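Local coordinates for protein cytosolic IMP-GMP specific 5'-nucleotidase (Legionella pneumophila subsp. pneumophila, PDB 4OHF) that probably hydrolyses the 5'-phosphate of purine nucleoside monophosphates such as IMP and GMP, as a magnesium-dependent nucleotidase of the HAD clan, at residues 21-26 / 245-250; 204-209 / 316-321; 298-301 / 305-308. All coordinates share one frame; numbering follows the deposited sequence.

Contact 1: 21-26 / 245-250; sequences GLDMDH and ANKPRF. With MG (magnesium ion), chain J; PO4 (phosphate ion), chain H.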
ATOM      1  N   GLY B  21       6.180  21.579 -25.156  1.00 40.09           N
ATOM      2  CA  GLY B  21       6.636  22.105 -23.883  1.00 40.52           C
ATOM      3  C   GLY B  21       8.079  21.711 -23.650  1.00 39.67           C
ATOM      4  O   GLY B  21       8.425  20.529 -23.701  1.00 37.07           O
ATOM      5  N   LEU B  22       8.923  22.705 -23.395  1.00 38.67           N
ATOM      6  CA  LEU B  22      10.338  22.440 -23.179  1.00 38.46           C
ATOM      7  C   LEU B  22      10.816  22.700 -21.768  1.00 38.27           C
ATOM      8  O   LEU B  22      10.543  23.746 -21.188  1.00 40.16           O
ATOM      9  CB  LEU B  22      11.201  23.282 -24.128  1.00 36.37           C
ATOM     10  CG  LEU B  22      10.986  23.129 -25.637  1.00 38.00           C
ATOM     11  CD1 LEU B  22      11.817  24.180 -26.390  1.00 34.20           C
ATOM     12  CD2 LEU B  22      11.363  21.720 -26.065  1.00 33.93           C
ATOM     13  N   ASP B  23      11.540  21.726 -21.236  1.00 38.75           N
ATOM     14  CA  ASP B  23      12.170  21.811 -19.929  1.00 38.37           C
ATOM     15  C   ASP B  23      13.321  22.782 -20.215  1.00 37.46           C
ATOM     16  O   ASP B  23      13.904  22.727 -21.287  1.00 37.76           O
ATOM     17  CB  ASP B  23      12.683  20.412 -19.569  1.00 42.42           C
ATOM     18  CG  ASP B  23      13.676  20.407 -18.427  1.00 44.09           C
ATOM     19  OD1 ASP B  23      14.764  20.998 -18.557  1.00 46.85           O
ATOM     20  OD2 ASP B  23      13.370  19.785 -17.395  1.00 47.02           O
ATOM     21  N   MET B  24      13.652  23.678 -19.294  1.00 37.65           N
ATOM     22  CA  MET B  24      14.738  24.626 -19.563  1.00 36.97           C
ATOM     23  C   MET B  24      16.155  24.144 -19.234  1.00 37.11           C
ATOM     24  O   MET B  24      16.965  23.928 -20.137  1.00 38.42           O
ATOM     25  CB  MET B  24      14.492  25.958 -18.852  1.00 34.42           C
ATOM     26  CG  MET B  24      15.627  26.934 -19.036  1.00 36.41           C
ATOM     27  SD  MET B  24      15.408  28.551 -18.229  1.00 42.97           S
ATOM     28  CE  MET B  24      15.722  28.145 -16.526  1.00 39.51           C
ATOM     29  N   ASP B  25      16.466  23.987 -17.954  1.00 36.79           N
ATOM     30  CA  ASP B  25      17.800  23.558 -17.566  1.00 38.29           C
ATOM     31  C   ASP B  25      18.124  22.129 -17.990  1.00 38.05           C
ATOM     32  O   ASP B  25      17.549  21.179 -17.479  1.00 39.33           O
ATOM     33  CB  ASP B  25      17.987  23.730 -16.055  1.00 41.27           C
ATOM     34  CG  ASP B  25      17.953  25.195 -15.624  1.00 43.82           C
ATOM     35  OD1 ASP B  25      18.822  25.984 -16.057  1.00 45.26           O
ATOM     36  OD2 ASP B  25      17.045  25.562 -14.852  1.00 45.35           O
ATOM     37  N   HIS B  26      19.041  22.007 -18.946  1.00 37.14           N
ATOM     38  CA  HIS B  26      19.521  20.738 -19.512  1.00 36.12           C
ATOM     39  C   HIS B  26      18.751  20.226 -20.724  1.00 36.92           C
ATOM     40  O   HIS B  26      19.155  19.234 -21.329  1.00 37.76           O
ATOM     41  CB  HIS B  26      19.608  19.634 -18.453  1.00 34.89           C
ATOM     42  CG  HIS B  26      20.503  19.973 -17.305  1.00 38.06           C
ATOM     43  ND1 HIS B  26      20.026  20.434 -16.095  1.00 40.03           N
ATOM     44  CD2 HIS B  26      21.854  19.976 -17.198  1.00 39.93           C
ATOM     45  CE1 HIS B  26      21.041  20.709 -15.295  1.00 38.39           C
ATOM     46  NE2 HIS B  26      22.162  20.438 -15.939  1.00 38.15           N
ATOM     47  N   ALA B 245       7.737  25.504 -11.908  1.00 41.73           N
ATOM     48  CA  ALA B 245       6.690  24.595 -12.328  1.00 42.03           C
ATOM     49  C   ALA B 245       6.384  23.546 -11.288  1.00 41.41           C
ATOM     50  O   ALA B 245       5.257  23.087 -11.176  1.00 41.42           O
ATOM     51  CB  ALA B 245       7.075  23.932 -13.640  1.00 40.92           C
ATOM     52  N   ASN B 246       7.398  23.172 -10.529  1.00 41.76           N
ATOM     53  CA  ASN B 246       7.240  22.164  -9.495  1.00 42.86           C
ATOM     54  C   ASN B 246       6.885  20.791 -10.099  1.00 42.18           C
ATOM     55  O   ASN B 246       5.902  20.151  -9.714  1.00 42.94           O
ATOM     56  CB  ASN B 246       6.175  22.609  -8.483  1.00 41.76           C
ATOM     57  CG  ASN B 246       6.265  21.860  -7.161  1.00 42.30           C
ATOM     58  OD1 ASN B 246       5.500  22.132  -6.243  1.00 42.21           O
ATOM     59  ND2 ASN B 246       7.204  20.917  -7.058  1.00 43.63           N
ATOM     60  N   LYS B 247       7.689  20.358 -11.060  1.00 40.65           N
ATOM     61  CA  LYS B 247       7.504  19.052 -11.671  1.00 40.19           C
ATOM     62  C   LYS B 247       8.106  18.055 -10.668  1.00 39.49           C
ATOM     63  O   LYS B 247       9.010  18.398  -9.902  1.00 39.93           O
ATOM     64  CB  LYS B 247       8.261  18.987 -12.999  1.00 39.58           C
ATOM     65  CG  LYS B 247       7.709  19.895 -14.080  1.00 41.15           C
ATOM     66  CD  LYS B 247       8.648  19.971 -15.294  1.00 41.42           C
ATOM     67  CE  LYS B 247       9.970  20.666 -14.920  1.00 41.75           C
ATOM     68  NZ  LYS B 247      10.925  20.780 -16.059  1.00 39.61           N
ATOM     69  N   PRO B 248       7.648  16.803 -10.683  1.00 36.26           N
ATOM     70  CA  PRO B 248       6.626  16.228 -11.555  1.00 36.99           C
ATOM     71  C   PRO B 248       5.197  16.596 -11.183  1.00 38.48           C
ATOM     72  O   PRO B 248       4.281  16.471 -12.011  1.00 38.92           O
ATOM     73  CB  PRO B 248       6.874  14.734 -11.416  1.00 36.29           C
ATOM     74  CG  PRO B 248       7.258  14.625  -9.971  1.00 37.13           C
ATOM     75  CD  PRO B 248       8.223  15.780  -9.796  1.00 34.44           C
ATOM     76  N   ARG B 249       4.997  17.039  -9.947  1.00 39.69           N
ATOM     77  CA  ARG B 249       3.655  17.379  -9.483  1.00 39.17           C
ATOM     78  C   ARG B 249       2.891  18.287 -10.427  1.00 39.79           C
ATOM     79  O   ARG B 249       1.659  18.235 -10.470  1.00 42.74           O
ATOM     80  CB  ARG B 249       3.699  17.974  -8.070  1.00 39.99           C
ATOM     81  CG  ARG B 249       3.842  16.912  -6.992  1.00 41.45           C
ATOM     82  CD  ARG B 249       3.518  17.443  -5.608  1.00 44.15           C
ATOM     83  NE  ARG B 249       4.551  18.335  -5.115  1.00 46.93           N
ATOM     84  CZ  ARG B 249       4.610  18.796  -3.871  1.00 49.59           C
ATOM     85  NH1 ARG B 249       5.606  19.608  -3.520  1.00 51.21           N
ATOM     86  NH2 ARG B 249       3.683  18.450  -2.982  1.00 46.51           N
ATOM     87  N   PHE B 250       3.594  19.118 -11.188  1.00 37.48           N
ATOM     88  CA  PHE B 250       2.902  19.980 -12.137  1.00 36.52           C
ATOM     89  C   PHE B 250       2.036  19.127 -13.082  1.00 38.49           C
ATOM     90  O   PHE B 250       0.931  19.512 -13.460  1.00 38.57           O
ATOM     91  CB  PHE B 250       3.890  20.763 -12.993  1.00 33.91           C
ATOM     92  CG  PHE B 250       3.242  21.509 -14.142  1.00 34.93           C
ATOM     93  CD1 PHE B 250       2.901  22.862 -14.020  1.00 34.58           C
ATOM     94  CD2 PHE B 250       2.949  20.856 -15.337  1.00 34.16           C
ATOM     95  CE1 PHE B 250       2.283  23.550 -15.069  1.00 29.78           C
ATOM     96  CE2 PHE B 250       2.334  21.527 -16.383  1.00 34.00           C
ATOM     97  CZ  PHE B 250       1.997  22.886 -16.246  1.00 33.96           C
TER
HETATM   98 MG    MG J 503      15.855  19.990 -16.932  1.00 44.78          MG
HETATM   99  P   PO4 H 501      14.299  22.806 -15.282  1.00 42.93           P
HETATM  100  O1  PO4 H 501      14.904  23.386 -14.053  1.00 41.46           O
HETATM  101  O2  PO4 H 501      15.103  21.657 -15.748  1.00 42.08           O
HETATM  102  O3  PO4 H 501      14.256  23.842 -16.350  1.00 38.19           O
HETATM  103  O4  PO4 H 501      12.925  22.333 -14.975  1.00 45.64           O
HETATM  104  O   HOH W   1      15.954  19.395 -14.940  1.00 61.37           O

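Contact 2: 204-209 / 316-321; sequences KIFILT and CNWRTA. With PO4 (phosphate ion), chain I; PO4 (phosphate ion), chain H.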
ATOM      1  N   LYS B 204       3.550  25.838 -31.565  1.00 49.64           N
ATOM      2  CA  LYS B 204       3.616  26.734 -30.417  1.00 49.40           C
ATOM      3  C   LYS B 204       4.622  26.123 -29.453  1.00 46.95           C
ATOM      4  O   LYS B 204       4.582  24.932 -29.182  1.00 44.47           O
ATOM      5  CB  LYS B 204       2.257  26.860 -29.731  1.00 52.37           C
ATOM      6  CG  LYS B 204       1.297  27.834 -30.387  1.00 54.88           C
ATOM      7  CD  LYS B 204       0.018  27.892 -29.562  1.00 57.95           C
ATOM      8  CE  LYS B 204      -1.030  28.825 -30.147  1.00 58.74           C
ATOM      9  NZ  LYS B 204      -2.287  28.757 -29.319  1.00 60.14           N
ATOM     10  N   ILE B 205       5.526  26.944 -28.938  1.00 45.04           N
ATOM     11  CA  ILE B 205       6.534  26.443 -28.028  1.00 43.69           C
ATOM     12  C   ILE B 205       6.459  27.128 -26.679  1.00 43.12           C
ATOM     13  O   ILE B 205       6.391  28.355 -26.604  1.00 43.79           O
ATOM     14  CB  ILE B 205       7.928  26.656 -28.639  1.00 43.16           C
ATOM     15  CG1 ILE B 205       7.973  25.977 -30.003  1.00 41.74           C
ATOM     16  CG2 ILE B 205       9.005  26.097 -27.717  1.00 37.75           C
ATOM     17  CD1 ILE B 205       9.218  26.255 -30.769  1.00 45.76           C
ATOM     18  N   PHE B 206       6.465  26.342 -25.610  1.00 41.41           N
ATOM     19  CA  PHE B 206       6.434  26.918 -24.273  1.00 39.99           C
ATOM     20  C   PHE B 206       7.508  26.307 -23.381  1.00 40.63           C
ATOM     21  O   PHE B 206       7.932  25.166 -23.585  1.00 42.28           O
ATOM     22  CB  PHE B 206       5.031  26.772 -23.637  1.00 36.84           C
ATOM     23  CG  PHE B 206       4.622  25.353 -23.300  1.00 34.25           C
ATOM     24  CD1 PHE B 206       4.838  24.830 -22.016  1.00 32.87           C
ATOM     25  CD2 PHE B 206       3.926  24.573 -24.228  1.00 32.83           C
ATOM     26  CE1 PHE B 206       4.354  23.555 -21.662  1.00 29.40           C
ATOM     27  CE2 PHE B 206       3.439  23.296 -23.884  1.00 32.26           C
ATOM     28  CZ  PHE B 206       3.654  22.791 -22.594  1.00 31.11           C
ATOM     29  N   ILE B 207       7.961  27.086 -22.405  1.00 39.45           N
ATOM     30  CA  ILE B 207       8.961  26.642 -21.459  1.00 39.27           C
ATOM     31  C   ILE B 207       8.274  26.183 -20.180  1.00 40.10           C
ATOM     32  O   ILE B 207       7.319  26.809 -19.719  1.00 41.53           O
ATOM     33  CB  ILE B 207       9.938  27.784 -21.127  1.00 40.10           C
ATOM     34  CG1 ILE B 207      10.760  28.122 -22.369  1.00 40.38           C
ATOM     35  CG2 ILE B 207      10.861  27.383 -19.969  1.00 38.95           C
ATOM     36  CD1 ILE B 207      11.716  29.252 -22.167  1.00 40.60           C
ATOM     37  N   LEU B 208       8.752  25.087 -19.608  1.00 38.51           N
ATOM     38  CA  LEU B 208       8.179  24.567 -18.366  1.00 39.37           C
ATOM     39  C   LEU B 208       9.389  24.193 -17.506  1.00 40.38           C
ATOM     40  O   LEU B 208       9.909  23.074 -17.592  1.00 38.25           O
ATOM     41  CB  LEU B 208       7.312  23.334 -18.657  1.00 39.21           C
ATOM     42  CG  LEU B 208       6.530  22.681 -17.518  1.00 37.75           C
ATOM     43  CD1 LEU B 208       5.477  23.655 -16.993  1.00 37.35           C
ATOM     44  CD2 LEU B 208       5.863  21.403 -18.017  1.00 37.97           C
ATOM     45  N   THR B 209       9.830  25.148 -16.686  1.00 39.76           N
ATOM     46  CA  THR B 209      11.005  24.967 -15.841  1.00 38.82           C
ATOM     47  C   THR B 209      10.747  24.982 -14.343  1.00 39.91           C
ATOM     48  O   THR B 209       9.788  25.573 -13.862  1.00 42.85           O
ATOM     49  CB  THR B 209      12.050  26.065 -16.125  1.00 38.96           C
ATOM     50  OG1 THR B 209      13.096  25.989 -15.159  1.00 37.44           O
ATOM     51  CG2 THR B 209      11.421  27.455 -16.034  1.00 36.99           C
ATOM     52  N   CYS B 316      -1.574  12.273 -16.619  1.00 57.83           N
ATOM     53  CA  CYS B 316      -1.278  13.396 -17.485  1.00 54.96           C
ATOM     54  C   CYS B 316      -1.909  13.251 -18.861  1.00 55.61           C
ATOM     55  O   CYS B 316      -2.926  13.891 -19.147  1.00 57.79           O
ATOM     56  CB  CYS B 316       0.225  13.589 -17.619  1.00 53.91           C
ATOM     57  SG  CYS B 316       0.651  15.154 -18.392  1.00 44.55           S
ATOM     58  N   ASN B 317      -1.294  12.425 -19.699  1.00 52.55           N
ATOM     59  CA  ASN B 317      -1.745  12.131 -21.065  1.00 51.58           C
ATOM     60  C   ASN B 317      -1.092  12.958 -22.176  1.00 49.10           C
ATOM     61  O   ASN B 317      -1.483  12.875 -23.345  1.00 46.21           O
ATOM     62  CB  ASN B 317      -3.291  12.144 -21.187  1.00 52.51           C
ATOM     63  CG  ASN B 317      -3.859  13.493 -21.600  1.00 54.69           C
ATOM     64  OD1 ASN B 317      -5.036  13.593 -21.951  1.00 54.56           O
ATOM     65  ND2 ASN B 317      -3.041  14.537 -21.549  1.00 57.81           N
ATOM     66  N   TRP B 318      -0.083  13.736 -21.794  1.00 47.70           N
ATOM     67  CA  TRP B 318       0.703  14.534 -22.739  1.00 44.95           C
ATOM     68  C   TRP B 318       1.737  13.583 -23.343  1.00 42.51           C
ATOM     69  O   TRP B 318       2.164  12.628 -22.692  1.00 40.31           O
ATOM     70  CB  TRP B 318       1.503  15.616 -22.009  1.00 46.09           C
ATOM     71  CG  TRP B 318       0.786  16.861 -21.603  1.00 48.04           C
ATOM     72  CD1 TRP B 318      -0.559  17.101 -21.639  1.00 46.74           C
ATOM     73  CD2 TRP B 318       1.396  18.048 -21.089  1.00 46.43           C
ATOM     74  NE1 TRP B 318      -0.819  18.368 -21.176  1.00 47.29           N
ATOM     75  CE2 TRP B 318       0.364  18.971 -20.832  1.00 46.39           C
ATOM     76  CE3 TRP B 318       2.720  18.419 -20.821  1.00 45.07           C
ATOM     77  CZ2 TRP B 318       0.610  20.248 -20.319  1.00 46.22           C
ATOM     78  CZ3 TRP B 318       2.965  19.685 -20.311  1.00 46.30           C
ATOM     79  CH2 TRP B 318       1.913  20.585 -20.065  1.00 44.99           C
ATOM     80  N   ARG B 319       2.157  13.841 -24.571  1.00 40.83           N
ATOM     81  CA  ARG B 319       3.190  13.003 -25.147  1.00 39.73           C
ATOM     82  C   ARG B 319       4.496  13.456 -24.492  1.00 40.47           C
ATOM     83  O   ARG B 319       4.752  14.656 -24.359  1.00 40.86           O
ATOM     84  CB  ARG B 319       3.258  13.195 -26.662  1.00 37.85           C
ATOM     85  CG  ARG B 319       1.937  12.903 -27.365  1.00 36.18           C
ATOM     86  CD  ARG B 319       1.367  11.576 -26.929  1.00 32.72           C
ATOM     87  NE  ARG B 319       2.282  10.482 -27.233  1.00 34.25           N
ATOM     88  CZ  ARG B 319       2.503  10.003 -28.453  1.00 33.96           C
ATOM     89  NH1 ARG B 319       1.862  10.526 -29.491  1.00 35.41           N
ATOM     90  NH2 ARG B 319       3.377   9.013 -28.634  1.00 31.18           N
ATOM     91  N   THR B 320       5.313  12.503 -24.058  1.00 40.37           N
ATOM     92  CA  THR B 320       6.586  12.844 -23.435  1.00 39.70           C
ATOM     93  C   THR B 320       7.790  12.343 -24.243  1.00 39.08           C
ATOM     94  O   THR B 320       7.828  11.199 -24.694  1.00 40.32           O
ATOM     95  CB  THR B 320       6.673  12.284 -22.005  1.00 38.23           C
ATOM     96  OG1 THR B 320       6.416  10.881 -22.032  1.00 38.63           O
ATOM     97  CG2 THR B 320       5.657  12.946 -21.108  1.00 38.89           C
ATOM     98  N   ALA B 321       8.767  13.222 -24.432  1.00 37.42           N
ATOM     99  CA  ALA B 321       9.979  12.887 -25.160  1.00 34.86           C
ATOM    100  C   ALA B 321      11.152  13.147 -24.225  1.00 34.27           C
ATOM    101  O   ALA B 321      11.023  13.834 -23.220  1.00 34.85           O
ATOM    102  CB  ALA B 321      10.099  13.740 -26.404  1.00 33.30           C
TER
HETATM  103  P   PO4 I 502       4.276   8.695 -24.960  1.00 68.79           P
HETATM  104  O1  PO4 I 502       4.345  10.130 -25.332  1.00 66.49           O
HETATM  105  O2  PO4 I 502       5.568   8.275 -24.363  1.00 70.31           O
HETATM  106  O3  PO4 I 502       4.004   7.884 -26.171  1.00 71.75           O
HETATM  107  O4  PO4 I 502       3.188   8.483 -23.976  1.00 69.89           O
HETATM  108  P   PO4 H 501      14.299  22.806 -15.282  1.00 42.93           P
HETATM  109  O1  PO4 H 501      14.904  23.386 -14.053  1.00 41.46           O
HETATM  110  O2  PO4 H 501      15.103  21.657 -15.748  1.00 42.08           O
HETATM  111  O3  PO4 H 501      14.256  23.842 -16.350  1.00 38.19           O
HETATM  112  O4  PO4 H 501      12.925  22.333 -14.975  1.00 45.64           O

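Contact 3: 298-301 / 305-308; sequences ILYI and IYGD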
ATOM      1  N   ILE B 298      -0.007  17.783 -27.172  1.00 45.74           N
ATOM      2  CA  ILE B 298       1.103  18.459 -26.504  1.00 44.94           C
ATOM      3  C   ILE B 298       2.283  17.495 -26.318  1.00 43.60           C
ATOM      4  O   ILE B 298       2.108  16.359 -25.881  1.00 44.09           O
ATOM      5  CB  ILE B 298       0.697  18.969 -25.088  1.00 44.12           C
ATOM      6  CG1 ILE B 298      -0.368  20.054 -25.200  1.00 42.98           C
ATOM      7  CG2 ILE B 298       1.906  19.513 -24.360  1.00 41.23           C
ATOM      8  CD1 ILE B 298      -0.972  20.431 -23.886  1.00 44.17           C
ATOM      9  N   LEU B 299       3.476  17.958 -26.665  1.00 41.41           N
ATOM     10  CA  LEU B 299       4.677  17.168 -26.477  1.00 39.46           C
ATOM     11  C   LEU B 299       5.579  17.895 -25.479  1.00 39.28           C
ATOM     12  O   LEU B 299       5.949  19.054 -25.689  1.00 38.03           O
ATOM     13  CB  LEU B 299       5.442  16.984 -27.795  1.00 38.29           C
ATOM     14  CG  LEU B 299       6.828  16.352 -27.585  1.00 36.78           C
ATOM     15  CD1 LEU B 299       6.702  15.004 -26.888  1.00 35.03           C
ATOM     16  CD2 LEU B 299       7.513  16.209 -28.914  1.00 36.67           C
ATOM     17  N   TYR B 300       5.906  17.219 -24.384  1.00 37.76           N
ATOM     18  CA  TYR B 300       6.794  17.781 -23.389  1.00 36.73           C
ATOM     19  C   TYR B 300       8.140  17.065 -23.519  1.00 36.43           C
ATOM     20  O   TYR B 300       8.191  15.836 -23.611  1.00 36.98           O
ATOM     21  CB  TYR B 300       6.229  17.585 -21.982  1.00 37.55           C
ATOM     22  CG  TYR B 300       7.264  17.786 -20.892  1.00 38.35           C
ATOM     23  CD1 TYR B 300       7.795  16.700 -20.198  1.00 39.47           C
ATOM     24  CD2 TYR B 300       7.750  19.054 -20.595  1.00 38.13           C
ATOM     25  CE1 TYR B 300       8.793  16.877 -19.235  1.00 39.49           C
ATOM     26  CE2 TYR B 300       8.745  19.244 -19.643  1.00 39.13           C
ATOM     27  CZ  TYR B 300       9.268  18.155 -18.963  1.00 39.92           C
ATOM     28  OH  TYR B 300      10.277  18.351 -18.037  1.00 37.78           O
ATOM     29  N   ILE B 301       9.220  17.836 -23.545  1.00 34.15           N
ATOM     30  CA  ILE B 301      10.549  17.261 -23.656  1.00 34.08           C
ATOM     31  C   ILE B 301      11.384  17.607 -22.442  1.00 35.05           C
ATOM     32  O   ILE B 301      11.581  18.792 -22.138  1.00 35.98           O
ATOM     33  CB  ILE B 301      11.289  17.770 -24.905  1.00 33.80           C
ATOM     34  CG1 ILE B 301      10.414  17.556 -26.142  1.00 32.22           C
ATOM     35  CG2 ILE B 301      12.614  17.021 -25.054  1.00 30.77           C
ATOM     36  CD1 ILE B 301      10.983  18.115 -27.414  1.00 30.99           C
ATOM     37  N   ILE B 305      14.024  11.345 -16.117  1.00 55.00           N
ATOM     38  CA  ILE B 305      12.740  10.737 -15.762  1.00 59.85           C
ATOM     39  C   ILE B 305      12.265  11.152 -14.389  1.00 63.65           C
ATOM     40  O   ILE B 305      12.965  10.952 -13.400  1.00 65.12           O
ATOM     41  CB  ILE B 305      12.795   9.194 -15.789  1.00 60.29           C
ATOM     42  CG1 ILE B 305      12.811   8.685 -17.228  1.00 59.61           C
ATOM     43  CG2 ILE B 305      11.573   8.615 -15.094  1.00 61.69           C
ATOM     44  CD1 ILE B 305      14.039   9.045 -17.981  1.00 60.40           C
ATOM     45  N   TYR B 306      11.061  11.714 -14.334  1.00 68.76           N
ATOM     46  CA  TYR B 306      10.458  12.177 -13.075  1.00 73.74           C
ATOM     47  C   TYR B 306       9.991  11.053 -12.152  1.00 75.12           C
ATOM     48  O   TYR B 306       8.788  10.830 -11.987  1.00 77.02           O
ATOM     49  CB  TYR B 306       9.273  13.113 -13.370  1.00 75.35           C
ATOM     50  CG  TYR B 306       9.701  14.469 -13.875  1.00 76.50           C
ATOM     51  CD1 TYR B 306      10.281  15.393 -13.011  1.00 76.49           C
ATOM     52  CD2 TYR B 306       9.606  14.797 -15.231  1.00 77.27           C
ATOM     53  CE1 TYR B 306      10.768  16.608 -13.475  1.00 77.22           C
ATOM     54  CE2 TYR B 306      10.095  16.018 -15.712  1.00 77.81           C
ATOM     55  CZ  TYR B 306      10.678  16.915 -14.819  1.00 77.78           C
ATOM     56  OH  TYR B 306      11.201  18.108 -15.256  1.00 78.23           O
ATOM     57  N   GLY B 307      10.941  10.352 -11.548  1.00 75.52           N
ATOM     58  CA  GLY B 307      10.586   9.280 -10.645  1.00 76.19           C
ATOM     59  C   GLY B 307       9.633   8.259 -11.232  1.00 77.30           C
ATOM     60  O   GLY B 307       9.970   7.587 -12.211  1.00 79.18           O
ATOM     61  N   ASP B 308       8.438   8.149 -10.648  1.00 76.78           N
ATOM     62  CA  ASP B 308       7.445   7.173 -11.101  1.00 76.07           C
ATOM     63  C   ASP B 308       6.797   7.488 -12.443  1.00 74.83           C
ATOM     64  O   ASP B 308       5.989   8.412 -12.563  1.00 74.01           O
ATOM     65  CB  ASP B 308       6.355   6.994 -10.046  1.00 77.86           C
ATOM     66  CG  ASP B 308       5.349   5.921 -10.430  1.00 79.40           C
ATOM     67  OD1 ASP B 308       5.778   4.799 -10.780  1.00 79.66           O
ATOM     68  OD2 ASP B 308       4.130   6.195 -10.379  1.00 79.73           O
TER

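Contact 1: 21-26 / 245-250
Asp23 and Lys247 meet in the active site of a HAD-type Rossmann-like domain, where the DxD motif, here Asp23-Met24-Asp25, follows strand 19-22 and binds magnesium. Lys247 reaches in from the loop before helix 249-252. The lysine chain has CG anti to the carbonyl carbon (chi1 -67°), is extended at chi2 and bends once, at chi3. CB, CG and CD carry the chain across; CE is the first atom to come near the phosphate ion, 3.4 Å from its O4. NZ then does the binding: it donates to phosphate O4 at 2.8 Å and forms a salt bridge with Asp23 OD2 (3.0 Å), in which the hydrogen bond itself is weak. A lysine suits this place because a long, flexible chain ends in a cation able to hold two anions at once. NZ is also hydrogen-bonded to Leu208 O and Tyr300 OH, more partners than it has hydrogens, so the bonds are probably shared.

Asp23 supplies both carboxylate oxygens to the magnesium, which the Asp25 carbonyl, a phosphate oxygen, a water and Asp303 also bind. In HAD enzymes the first aspartate of this motif is the nucleophile and Asp23 is probably its equivalent here, so the phosphate probably marks the place of the substrate's phosphoryl group. O3 of the phosphate ion faces the turn after the strand, where Asp25 N donates to it at 2.7 Å (N-H...O 154°).

Contact 2: 204-209 / 316-321
With CG wedged between the backbone N and the carbonyl carbon (chi1 68°), Phe206 sends its ring out from strand 204-208 toward Trp318. The indole arrives from the opposite direction, its CG anti to the carbonyl carbon (chi1 -80°). The end of each ring touches the other: Phe206 CZ lies 3.8 Å from Trp318 CH2 and 3.9 Å from Trp318 CZ3. Both indole carbons sit at the edge of the phenyl ring, near its plane, while the approach to the indole is oblique. The planes are steeply inclined, at 78°, with the phenyl centroid 5.8 Å from that of the six-membered indole ring.

Two residues along the strand, and so on the same side, Leu208 adds a methyl: CD2 comes to the edge of the indole, 4.1 Å from Trp318 CZ3. Large side chains are needed here because the backbones stay far apart, Leu208 CA and Thr320 CA being separated by 12.9 Å. Tryptophan suits the place further because its ring nitrogen NE1 is hydrogen-bonded to Thr288 OG1, so burial does not leave it without a partner. On one face of the indole rests Cys316 SG, 3.6 Å above the plane and offset toward the rim.

Thr209 OG1 donates to the active-site phosphate. Trp318, just before strand 319-323, and Phe206 and Leu208 of strand 204-208 reach across strands 298-302 and 19-22, passing Gly21, whose lack of a side chain suits the Phe206 ring. Phe250 and Phe251 of helix 249-252 cover this face of the parallel sheet in the Rossmann-like HAD domain.

Contact 3: 298-301 / 305-308
The side chains of Tyr300 and Tyr306 cross at about a right angle and meet at their phenol ends. Tyr300 OH lies in the plane of the Tyr306 ring, at its edge, 3.3 Å from Tyr306 CE2. The two hydroxyls are 2.9 Å apart, a hydrogen bond in which either could donate, but a doubtful one because Tyr306 OH is less securely placed. Alongside, Tyr300 CE1 packs against Tyr306 CE2 at 3.9 Å, and the Tyr300 ring is approached obliquely by that carbon.

Tyr300 leaves strand 298-302 with CG anti to the backbone N (chi1 164°), which leans the phenol forward, toward the C-terminal end of the strand. Tyr306 comes from the loop beyond the strand, where it is the centre of an inverse gamma turn closed by Gly307 N on Ile305 O. Glycine fits the next position, whose phi is positive. Tyrosine serves at both places by combining a long, rigid side chain with a polar end: Tyr300 OH also bonds to Lys247 NZ, and both side chains touch Asp23. The pair thus stands in the second shell of the HAD magnesium site, Tyr306 sharing a loop with the metal ligand Asp303.

The three contacts lie with centres about 8 Å apart and share one sheet, in which strands 319-323, 298-302, 19-22 and 204-208 follow one another in parallel. Along the chain, contacts 1 and 2 interleave, contact 3 comes after contact 1 has closed, and both of its segments fall between those of contact 2. Backbone bonds stitch them together: Leu22 pairs with Phe206 and Leu208, Gly21 with Leu299 and Ile301, and Tyr300 with Arg319 and Ala321. Residues far apart in sequence are thereby gathered, so that contacts 1 and 3 border the magnesium at the C-terminal ends of the strands, while contact 2 covers part of one face of the sheet.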